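PDB 7EPK: signal recognition particle 54 kDa protein from Aeropyrum pernix, which is an SRP54-family protein, the GTPase subunit of the signal recognition particle, with a helical bundle, a P-loop GTPase domain and a signal-peptide-binding domain. Local coordinates for residues A309-L320 against M348-A356; V130-E141 against F154-I165. All coordinates share one frame; numbering follows the deposited sequence.

Overall arrangement
The two contacts lie at opposite ends of an elongated single chain, on opposite sides of its centre, with their own centres about 71 Å apart and their nearest atoms about 55 Å apart. Contact 2 belongs to the GTPase domain, where it joins the edge strand 153-156 to strand 127-131; the side chain of Asp133 comes within about 4 Å of the bound magnesium ion and about 6 Å of GDP. Contact 1 is remote from that pocket: the last turns of the long helix 293-320 meet the short helix 350-356 of the signal-peptide-binding region. One is built on a beta sheet and aromatic stacking, the other on alanine, glycine and leucine packing between helices.

Contact 1. Residues A309-L320 against M348-A356; sequences AGELDRAAEDVL and MLPGASMLA
Ala316 points its CB straight at the backbone of the short helix, ending 3.3 Å from Ala352 N and close over Gly351 C. Gly351 presents bare backbone, and here the backbones of the two segments come nearest, the CA atoms of Ala316 and Gly351 lying 4.7 Å apart. One turn further along each helix come Leu320 and Leu355. Leu320 sends CD1 over the Gly351 backbone, 3.7 Å from Gly351 O, and also against Met354 CB, while its other branch, CD2, turns to Leu355. The two methyls of Leu355 are shared out: CD1 faces Ala316 CB, and CD2 meets Val319 CG1 at 4.1 Å, the Val319 and Leu355 side chains crossing at about a right angle. The packing is that of a helix pair in the all-helical part of the protein: the end of helix 293-320 and helix 350-356 run at 52° to each other with axes 7.5 Å apart, a close approach consistent with the lack of a side chain on Gly351 and the small one on Ala316. No hydrogen bond links the segments. At the other end of the interface Leu349, the N-cap residue of the short helix, spans one turn of the long helix with its two methyls, CD2 reaching Ala309 CB at 3.6 Å and CD1 lying against the side chain and CA of Asp313. Asp313 has CG anti to its backbone N (chi1 -171°), which carries the carboxylate out over the start of helix 350-356, with OD2 beside Pro350 CD. Leu312 CD2 reaches Ala352 CB, and its side chain also touches Met336 of helix 326-337; Leu420 of helix 409-423 packs against both Val319 and Leu355. Along the flank of the long helix turned from this interface, Arg314 forms a salt bridge with Glu311 (NH2 to OE2, 3.1 Å) and a longer ion pair with Asp318.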
loop_
_atom_site.group_PDB
_atom_site.type_symbol
_atom_site.label_atom_id
_atom_site.label_comp_id
_atom_site.label_asym_id
_atom_site.label_seq_id
_atom_site.Cartn_x
_atom_site.Cartn_y
_atom_site.Cartn_z
ATOM N N ALA A 309 0.898 24.578 2.737
ATOM C CA ALA A 309 0.580 25.975 3.151
ATOM C C ALA A 309 1.320 26.371 4.443
ATOM O O ALA A 309 1.749 27.533 4.527
ATOM C CB ALA A 309 -0.904 26.139 3.318
ATOM N N GLY A 310 1.467 25.452 5.407
ATOM C CA GLY A 310 2.249 25.644 6.645
ATOM C C GLY A 310 3.716 25.949 6.371
ATOM O O GLY A 310 4.277 26.836 7.063
ATOM N N GLU A 311 4.331 25.237 5.415
ATOM C CA GLU A 311 5.714 25.519 4.932
ATOM C C GLU A 311 5.745 26.909 4.283
ATOM O O GLU A 311 6.665 27.680 4.588
ATOM C CB GLU A 311 6.224 24.461 3.951
ATOM C CG GLU A 311 7.091 23.393 4.597
ATOM C CD GLU A 311 8.464 23.851 5.057
ATOM O OE1 GLU A 311 9.475 23.451 4.427
ATOM O OE2 GLU A 311 8.525 24.594 6.053
ATOM N N LEU A 312 4.764 27.233 3.440
ATOM C CA LEU A 312 4.654 28.587 2.836
ATOM C C LEU A 312 4.420 29.621 3.941
ATOM O O LEU A 312 5.071 30.673 3.887
ATOM C CB LEU A 312 3.521 28.606 1.811
ATOM C CG LEU A 312 3.405 29.892 0.997
ATOM C CD1 LEU A 312 4.666 30.147 0.184
ATOM C CD2 LEU A 312 2.195 29.850 0.083
ATOM N N ASP A 313 3.538 29.318 4.899
ATOM C CA ASP A 313 3.252 30.152 6.099
ATOM C C ASP A 313 4.566 30.600 6.742
ATOM O O ASP A 313 4.758 31.829 6.895
ATOM C CB ASP A 313 2.405 29.387 7.121
ATOM C CG ASP A 313 1.901 30.237 8.276
ATOM O OD1 ASP A 313 2.613 30.300 9.306
ATOM O OD2 ASP A 313 0.802 30.827 8.137
ATOM N N ARG A 314 5.420 29.639 7.113
ATOM C CA ARG A 314 6.725 29.908 7.768
ATOM C C ARG A 314 7.607 30.705 6.797
ATOM O O ARG A 314 8.244 31.663 7.240
ATOM C CB ARG A 314 7.392 28.607 8.228
ATOM C CG ARG A 314 8.804 28.804 8.761
ATOM C CD ARG A 314 9.246 27.718 9.718
ATOM N NE ARG A 314 9.619 26.497 9.025
ATOM C CZ ARG A 314 10.771 26.301 8.387
ATOM N NH1 ARG A 314 11.683 27.258 8.328
ATOM N NH2 ARG A 314 11.001 25.140 7.798
ATOM N N ALA A 315 7.615 30.346 5.513
ATOM C CA ALA A 315 8.502 30.944 4.489
ATOM C C ALA A 315 8.176 32.431 4.322
ATOM O O ALA A 315 9.125 33.235 4.319
ATOM C CB ALA A 315 8.370 30.202 3.188
ATOM N N ALA A 316 6.890 32.771 4.177
ATOM C CA ALA A 316 6.374 34.161 4.149
ATOM C C ALA A 316 6.636 34.816 5.506
ATOM O O ALA A 316 7.238 35.901 5.529
ATOM C CB ALA A 316 4.905 34.184 3.823
ATOM N N GLU A 317 6.208 34.177 6.596
ATOM C CA GLU A 317 6.418 34.700 7.971
ATOM C C GLU A 317 7.913 35.013 8.165
ATOM O O GLU A 317 8.216 36.112 8.647
ATOM C CB GLU A 317 5.845 33.714 8.997
ATOM C CG GLU A 317 5.942 34.174 10.449
ATOM C CD GLU A 317 5.311 35.521 10.784
ATOM O OE1 GLU A 317 4.393 35.947 10.057
ATOM O OE2 GLU A 317 5.745 36.145 11.774
ATOM N N ASP A 318 8.811 34.101 7.764
ATOM C CA ASP A 318 10.288 34.216 7.954
ATOM C C ASP A 318 10.837 35.385 7.128
ATOM O O ASP A 318 11.895 35.909 7.487
ATOM C CB ASP A 318 11.047 32.919 7.618
ATOM C CG ASP A 318 11.796 32.295 8.793
ATOM O OD1 ASP A 318 12.130 33.045 9.742
ATOM O OD2 ASP A 318 12.061 31.062 8.752
ATOM N N VAL A 319 10.165 35.770 6.048
ATOM C CA VAL A 319 10.517 36.987 5.261
ATOM C C VAL A 319 10.038 38.205 6.056
ATOM O O VAL A 319 10.881 39.057 6.367
ATOM C CB VAL A 319 9.907 36.941 3.848
ATOM C CG1 VAL A 319 9.817 38.312 3.202
ATOM C CG2 VAL A 319 10.671 35.980 2.954
ATOM N N LEU A 320 8.746 38.246 6.404
ATOM C CA LEU A 320 8.063 39.400 7.056
ATOM C C LEU A 320 8.734 39.733 8.393
ATOM O O LEU A 320 8.667 40.907 8.787
ATOM C CB LEU A 320 6.576 39.090 7.265
ATOM C CG LEU A 320 5.728 38.885 6.001
ATOM C CD1 LEU A 320 4.241 38.957 6.325
ATOM C CD2 LEU A 320 6.065 39.893 4.913
ATOM N N MET A 348 -6.225 31.434 2.964
ATOM C CA MET A 348 -6.113 31.419 4.457
ATOM C C MET A 348 -4.647 31.357 4.908
ATOM O O MET A 348 -4.278 30.331 5.521
ATOM C CB MET A 348 -6.863 30.233 5.082
ATOM C CG MET A 348 -8.225 29.935 4.463
ATOM S SD MET A 348 -9.485 31.241 4.655
ATOM C CE MET A 348 -10.161 30.835 6.264
ATOM N N LEU A 349 -3.872 32.422 4.649
ATOM C CA LEU A 349 -2.427 32.530 5.002
ATOM C C LEU A 349 -2.138 33.927 5.562
ATOM O O LEU A 349 -2.363 34.919 4.871
ATOM C CB LEU A 349 -1.593 32.250 3.743
ATOM C CG LEU A 349 -0.576 31.106 3.819
ATOM C CD1 LEU A 349 0.201 31.118 5.129
ATOM C CD2 LEU A 349 -1.249 29.755 3.604
ATOM N N PRO A 350 -1.662 34.063 6.828
ATOM C CA PRO A 350 -1.249 35.362 7.368
ATOM C C PRO A 350 -0.121 35.994 6.537
ATOM O O PRO A 350 -0.373 37.005 5.895
ATOM C CB PRO A 350 -0.774 35.066 8.805
ATOM C CG PRO A 350 -1.399 33.730 9.148
ATOM C CD PRO A 350 -1.544 32.993 7.830
ATOM N N GLY A 351 1.066 35.373 6.554
ATOM C CA GLY A 351 2.269 35.833 5.836
ATOM C C GLY A 351 1.984 36.045 4.361
ATOM O O GLY A 351 2.010 37.206 3.933
ATOM N N ALA A 352 1.673 34.968 3.634
ATOM C CA ALA A 352 1.531 34.927 2.154
ATOM C C ALA A 352 0.508 35.959 1.645
ATOM O O ALA A 352 0.714 36.478 0.522
ATOM C CB ALA A 352 1.159 33.532 1.711
ATOM N N SER A 353 -0.564 36.225 2.403
ATOM C CA SER A 353 -1.574 37.272 2.094
ATOM C C SER A 353 -0.857 38.621 2.007
ATOM O O SER A 353 -0.895 39.237 0.926
ATOM C CB SER A 353 -2.687 37.298 3.121
ATOM O OG SER A 353 -3.558 38.404 2.920
ATOM N N MET A 354 -0.195 39.018 3.101
ATOM C CA MET A 354 0.458 40.344 3.273
ATOM C C MET A 354 1.768 40.408 2.477
ATOM O O MET A 354 2.129 41.515 2.058
ATOM C CB MET A 354 0.762 40.633 4.746
ATOM C CG MET A 354 0.912 42.110 5.041
ATOM S SD MET A 354 1.174 42.413 6.802
ATOM C CE MET A 354 2.856 43.037 6.807
ATOM N N LEU A 355 2.456 39.273 2.295
ATOM C CA LEU A 355 3.731 39.176 1.531
ATOM C C LEU A 355 3.482 39.664 0.100
ATOM O O LEU A 355 4.258 40.519 -0.372
ATOM C CB LEU A 355 4.230 37.724 1.526
ATOM C CG LEU A 355 5.735 37.493 1.342
ATOM C CD1 LEU A 355 5.978 36.321 0.404
ATOM C CD2 LEU A 355 6.475 38.723 0.829
ATOM N N ALA A 356 2.435 39.134 -0.542
ATOM C CA ALA A 356 1.989 39.499 -1.909
ATOM C C ALA A 356 1.395 40.919 -1.925
ATOM O O ALA A 356 1.449 41.546 -3.007
ATOM C CB ALA A 356 1.004 38.472 -2.421
#

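Contact 2. Residues V130-E141 against F154-I165; sequences VSSDTHRPGAYE and FYGEREGDPAEI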
loop_
_atom_site.group_PDB
_atom_site.type_symbol
_atom_site.label_atom_id
_atom_site.label_comp_id
_atom_site.label_asym_id
_atom_site.label_seq_id
_atom_site.Cartn_x
_atom_site.Cartn_y
_atom_site.Cartn_z
ATOM N N VAL A 130 -0.654 -27.632 -13.032
ATOM C CA VAL A 130 -0.363 -29.081 -12.835
ATOM C C VAL A 130 -1.452 -29.663 -11.936
ATOM O O VAL A 130 -1.574 -29.187 -10.774
ATOM C CB VAL A 130 1.015 -29.270 -12.188
ATOM C CG1 VAL A 130 1.245 -30.698 -11.727
ATOM C CG2 VAL A 130 2.140 -28.806 -13.093
ATOM N N SER A 131 -2.204 -30.660 -12.417
ATOM C CA SER A 131 -3.190 -31.418 -11.594
ATOM C C SER A 131 -2.468 -32.568 -10.872
ATOM O O SER A 131 -2.145 -33.584 -11.517
ATOM C CB SER A 131 -4.379 -31.913 -12.403
ATOM O OG SER A 131 -5.376 -32.491 -11.558
ATOM N N SER A 132 -2.194 -32.397 -9.578
ATOM C CA SER A 132 -1.623 -33.445 -8.697
ATOM C C SER A 132 -2.762 -34.154 -7.958
ATOM O O SER A 132 -2.524 -35.294 -7.499
ATOM C CB SER A 132 -0.631 -32.872 -7.719
ATOM O OG SER A 132 -1.292 -32.454 -6.521
ATOM N N ASP A 133 -3.916 -33.487 -7.794
ATOM C CA ASP A 133 -5.070 -34.011 -7.017
ATOM C C ASP A 133 -5.470 -35.354 -7.624
ATOM O O ASP A 133 -5.690 -35.410 -8.841
ATOM C CB ASP A 133 -6.253 -33.047 -7.009
ATOM C CG ASP A 133 -7.411 -33.456 -6.107
ATOM O OD1 ASP A 133 -7.300 -34.526 -5.439
ATOM O OD2 ASP A 133 -8.426 -32.678 -6.068
ATOM N N THR A 134 -5.532 -36.383 -6.779
ATOM C CA THR A 134 -5.652 -37.820 -7.138
ATOM C C THR A 134 -6.973 -38.382 -6.587
ATOM O O THR A 134 -7.470 -39.344 -7.191
ATOM C CB THR A 134 -4.369 -38.516 -6.654
ATOM O OG1 THR A 134 -3.579 -38.746 -7.822
ATOM C CG2 THR A 134 -4.579 -39.795 -5.869
ATOM N N HIS A 135 -7.525 -37.755 -5.535
ATOM C CA HIS A 135 -8.555 -38.291 -4.609
ATOM C C HIS A 135 -9.940 -37.753 -4.963
ATOM O O HIS A 135 -10.915 -38.509 -4.853
ATOM C CB HIS A 135 -8.229 -37.920 -3.157
ATOM C CG HIS A 135 -6.853 -38.278 -2.727
ATOM N ND1 HIS A 135 -6.356 -39.560 -2.836
ATOM C CD2 HIS A 135 -5.869 -37.529 -2.181
ATOM C CE1 HIS A 135 -5.116 -39.588 -2.379
ATOM N NE2 HIS A 135 -4.791 -38.349 -1.972
ATOM N N ARG A 136 -10.032 -36.464 -5.271
ATOM C CA ARG A 136 -11.283 -35.827 -5.753
ATOM C C ARG A 136 -11.472 -36.272 -7.195
ATOM O O ARG A 136 -10.549 -36.176 -7.995
ATOM C CB ARG A 136 -11.200 -34.300 -5.650
ATOM C CG ARG A 136 -12.511 -33.581 -5.916
ATOM C CD ARG A 136 -12.288 -32.096 -5.994
ATOM N NE ARG A 136 -13.452 -31.337 -6.438
ATOM C CZ ARG A 136 -13.922 -31.287 -7.689
ATOM N NH1 ARG A 136 -13.367 -32.001 -8.657
ATOM N NH2 ARG A 136 -14.957 -30.515 -7.970
ATOM N N PRO A 137 -12.653 -36.787 -7.578
ATOM C CA PRO A 137 -12.896 -37.135 -8.975
ATOM C C PRO A 137 -13.085 -35.851 -9.788
ATOM O O PRO A 137 -13.580 -34.887 -9.257
ATOM C CB PRO A 137 -14.162 -37.993 -8.891
ATOM C CG PRO A 137 -14.906 -37.432 -7.684
ATOM C CD PRO A 137 -13.823 -37.008 -6.712
ATOM N N GLY A 138 -12.633 -35.850 -11.037
ATOM C CA GLY A 138 -12.867 -34.744 -11.988
ATOM C C GLY A 138 -11.967 -33.557 -11.717
ATOM O O GLY A 138 -12.200 -32.487 -12.321
ATOM N N ALA A 139 -10.956 -33.754 -10.866
ATOM C CA ALA A 139 -9.881 -32.779 -10.567
ATOM C C ALA A 139 -9.113 -32.446 -11.851
ATOM O O ALA A 139 -9.008 -31.256 -12.188
ATOM C CB ALA A 139 -8.969 -33.353 -9.514
ATOM N N TYR A 140 -8.591 -33.477 -12.519
ATOM C CA TYR A 140 -7.863 -33.387 -13.813
ATOM C C TYR A 140 -8.687 -32.487 -14.746
ATOM O O TYR A 140 -8.147 -31.523 -15.306
ATOM C CB TYR A 140 -7.571 -34.797 -14.372
ATOM C CG TYR A 140 -6.852 -34.852 -15.703
ATOM C CD1 TYR A 140 -7.536 -34.697 -16.906
ATOM C CD2 TYR A 140 -5.479 -35.051 -15.771
ATOM C CE1 TYR A 140 -6.881 -34.700 -18.128
ATOM C CE2 TYR A 140 -4.815 -35.073 -16.989
ATOM C CZ TYR A 140 -5.515 -34.889 -18.168
ATOM O OH TYR A 140 -4.847 -34.925 -19.357
ATOM N N GLU A 141 -9.979 -32.776 -14.885
ATOM C CA GLU A 141 -10.838 -32.172 -15.938
ATOM C C GLU A 141 -11.115 -30.717 -15.549
ATOM O O GLU A 141 -10.992 -29.846 -16.443
ATOM C CB GLU A 141 -12.120 -32.989 -16.142
ATOM C CG GLU A 141 -11.878 -34.408 -16.636
ATOM C CD GLU A 141 -11.608 -35.422 -15.532
ATOM O OE1 GLU A 141 -10.457 -35.524 -15.078
ATOM O OE2 GLU A 141 -12.557 -36.106 -15.123
ATOM N N PHE A 154 -1.009 -26.899 -19.509
ATOM C CA PHE A 154 -1.557 -27.851 -18.513
ATOM C C PHE A 154 -0.748 -29.142 -18.537
ATOM O O PHE A 154 -0.118 -29.479 -19.554
ATOM C CB PHE A 154 -3.035 -28.140 -18.778
ATOM C CG PHE A 154 -3.640 -29.223 -17.915
ATOM C CD1 PHE A 154 -4.211 -28.924 -16.688
ATOM C CD2 PHE A 154 -3.670 -30.542 -18.343
ATOM C CE1 PHE A 154 -4.771 -29.925 -15.908
ATOM C CE2 PHE A 154 -4.230 -31.541 -17.560
ATOM C CZ PHE A 154 -4.776 -31.232 -16.339
ATOM N N TYR A 155 -0.754 -29.828 -17.402
ATOM C CA TYR A 155 -0.275 -31.212 -17.261
ATOM C C TYR A 155 -0.875 -31.793 -15.988
ATOM O O TYR A 155 -0.844 -31.112 -14.961
ATOM C CB TYR A 155 1.243 -31.272 -17.218
ATOM C CG TYR A 155 1.746 -32.675 -17.032
ATOM C CD1 TYR A 155 1.597 -33.324 -15.820
ATOM C CD2 TYR A 155 2.318 -33.379 -18.081
ATOM C CE1 TYR A 155 2.056 -34.616 -15.639
ATOM C CE2 TYR A 155 2.775 -34.676 -17.915
ATOM C CZ TYR A 155 2.645 -35.291 -16.686
ATOM O OH TYR A 155 3.090 -36.553 -16.473
ATOM N N GLY A 156 -1.384 -33.022 -16.084
ATOM C CA GLY A 156 -1.963 -33.777 -14.965
ATOM C C GLY A 156 -1.990 -35.270 -15.230
ATOM O O GLY A 156 -1.796 -35.686 -16.360
ATOM N N GLU A 157 -2.224 -36.038 -14.176
ATOM C CA GLU A 157 -2.492 -37.489 -14.176
ATOM C C GLU A 157 -3.534 -37.741 -13.085
ATOM O O GLU A 157 -3.347 -37.228 -11.964
ATOM C CB GLU A 157 -1.213 -38.256 -13.869
ATOM C CG GLU A 157 -0.075 -37.971 -14.829
ATOM C CD GLU A 157 1.261 -38.508 -14.334
ATOM O OE1 GLU A 157 1.270 -39.483 -13.494
ATOM O OE2 GLU A 157 2.306 -37.958 -14.775
ATOM N N ARG A 158 -4.579 -38.505 -13.402
ATOM C CA ARG A 158 -5.723 -38.793 -12.499
ATOM C C ARG A 158 -5.347 -39.875 -11.466
ATOM O O ARG A 158 -6.122 -40.047 -10.499
ATOM C CB ARG A 158 -6.915 -39.273 -13.329
ATOM C CG ARG A 158 -7.298 -38.390 -14.506
ATOM C CD ARG A 158 -8.358 -39.098 -15.328
ATOM N NE ARG A 158 -8.866 -38.243 -16.383
ATOM C CZ ARG A 158 -8.245 -38.009 -17.542
ATOM N NH1 ARG A 158 -7.078 -38.577 -17.803
ATOM N NH2 ARG A 158 -8.797 -37.205 -18.439
ATOM N N GLU A 159 -4.222 -40.578 -11.665
ATOM C CA GLU A 159 -3.809 -41.802 -10.915
ATOM C C GLU A 159 -2.291 -41.781 -10.780
ATOM O O GLU A 159 -1.659 -41.358 -11.751
ATOM C CB GLU A 159 -4.216 -43.081 -11.664
ATOM C CG GLU A 159 -3.640 -43.212 -13.086
ATOM C CD GLU A 159 -2.293 -43.918 -13.240
ATOM O OE1 GLU A 159 -2.058 -44.914 -12.527
ATOM O OE2 GLU A 159 -1.471 -43.487 -14.086
ATOM N N GLY A 160 -1.748 -42.216 -9.640
ATOM C CA GLY A 160 -0.297 -42.406 -9.420
ATOM C C GLY A 160 0.168 -41.847 -8.092
ATOM O O GLY A 160 -0.693 -41.335 -7.333
ATOM N N ASP A 161 1.471 -41.972 -7.811
ATOM C CA ASP A 161 2.170 -41.248 -6.708
ATOM C C ASP A 161 2.030 -39.741 -6.967
ATOM O O ASP A 161 2.590 -39.204 -7.926
ATOM C CB ASP A 161 3.640 -41.679 -6.575
ATOM C CG ASP A 161 4.451 -40.940 -5.519
ATOM O OD1 ASP A 161 3.843 -40.389 -4.558
ATOM O OD2 ASP A 161 5.693 -40.915 -5.669
ATOM N N PRO A 162 1.281 -39.001 -6.121
ATOM C CA PRO A 162 1.076 -37.569 -6.349
ATOM C C PRO A 162 2.384 -36.766 -6.478
ATOM O O PRO A 162 2.439 -35.872 -7.298
ATOM C CB PRO A 162 0.244 -37.143 -5.130
ATOM C CG PRO A 162 -0.442 -38.416 -4.694
ATOM C CD PRO A 162 0.604 -39.485 -4.913
ATOM N N ALA A 163 3.414 -37.126 -5.712
ATOM C CA ALA A 163 4.744 -36.479 -5.751
ATOM C C ALA A 163 5.340 -36.628 -7.149
ATOM O O ALA A 163 5.864 -35.624 -7.674
ATOM C CB ALA A 163 5.655 -37.064 -4.713
ATOM N N GLU A 164 5.256 -37.826 -7.734
ATOM C CA GLU A 164 5.868 -38.113 -9.060
ATOM C C GLU A 164 5.004 -37.461 -10.144
ATOM O O GLU A 164 5.547 -37.031 -11.167
ATOM C CB GLU A 164 6.047 -39.618 -9.273
ATOM C CG GLU A 164 7.146 -40.217 -8.414
ATOM C CD GLU A 164 8.561 -39.892 -8.869
ATOM O OE1 GLU A 164 8.889 -40.210 -10.046
ATOM O OE2 GLU A 164 9.337 -39.321 -8.049
ATOM N N ILE A 165 3.702 -37.365 -9.924
ATOM C CA ILE A 165 2.793 -36.686 -10.892
ATOM C C ILE A 165 3.204 -35.217 -10.954
ATOM O O ILE A 165 3.279 -34.636 -12.061
ATOM C CB ILE A 165 1.319 -36.831 -10.489
ATOM C CG1 ILE A 165 0.895 -38.304 -10.514
ATOM C CG2 ILE A 165 0.465 -35.955 -11.384
ATOM C CD1 ILE A 165 -0.441 -38.591 -9.862
#
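Tyr140 is sandwiched between Arg158 and Phe154. Its CG stands anti to the backbone N (chi1 179°), which sends the ring toward strand 153-156. Over one face lies the Arg158 guanidinium in a cation-pi contact, CZ 3.8 Å from the centroid of the Tyr140 ring, planes 30° apart. Against the opposite face Phe154 turns its edge, T-shaped, with planes at 90° and centroids 5.0 Å apart. At the ring edge, CE2 approaches Gly156 O. The extended Arg158 chain crosses Tyr140 obliquely, CG against Tyr140 CB and the guanidinium over the CD1-CE1 side, while NE forms a weak salt-bridge hydrogen bond of 3.4 Å to Glu141 OE1. Within the sheet, Ser131 N donates to Tyr155 O at 2.9 Å, joining strands 127-131 and 153-156 in parallel; with helix 139-150 they make a beta-alpha-beta unit of the P-loop GTPase fold. Leu143 and Ala147 of that helix pack against Phe154. From helix 162-175, Ile165 lays CG2 3.5 Å from Ser131 O and turns CD1 to Thr134 OG1. Pro162 packs beside Ser132, whose OG bonds to Asp184 O. Asp133 OD1 accepts from His135 N at 3.2 Å in an Asx turn that probably helps fix the carboxylate, about 4 Å from the bound magnesium ion.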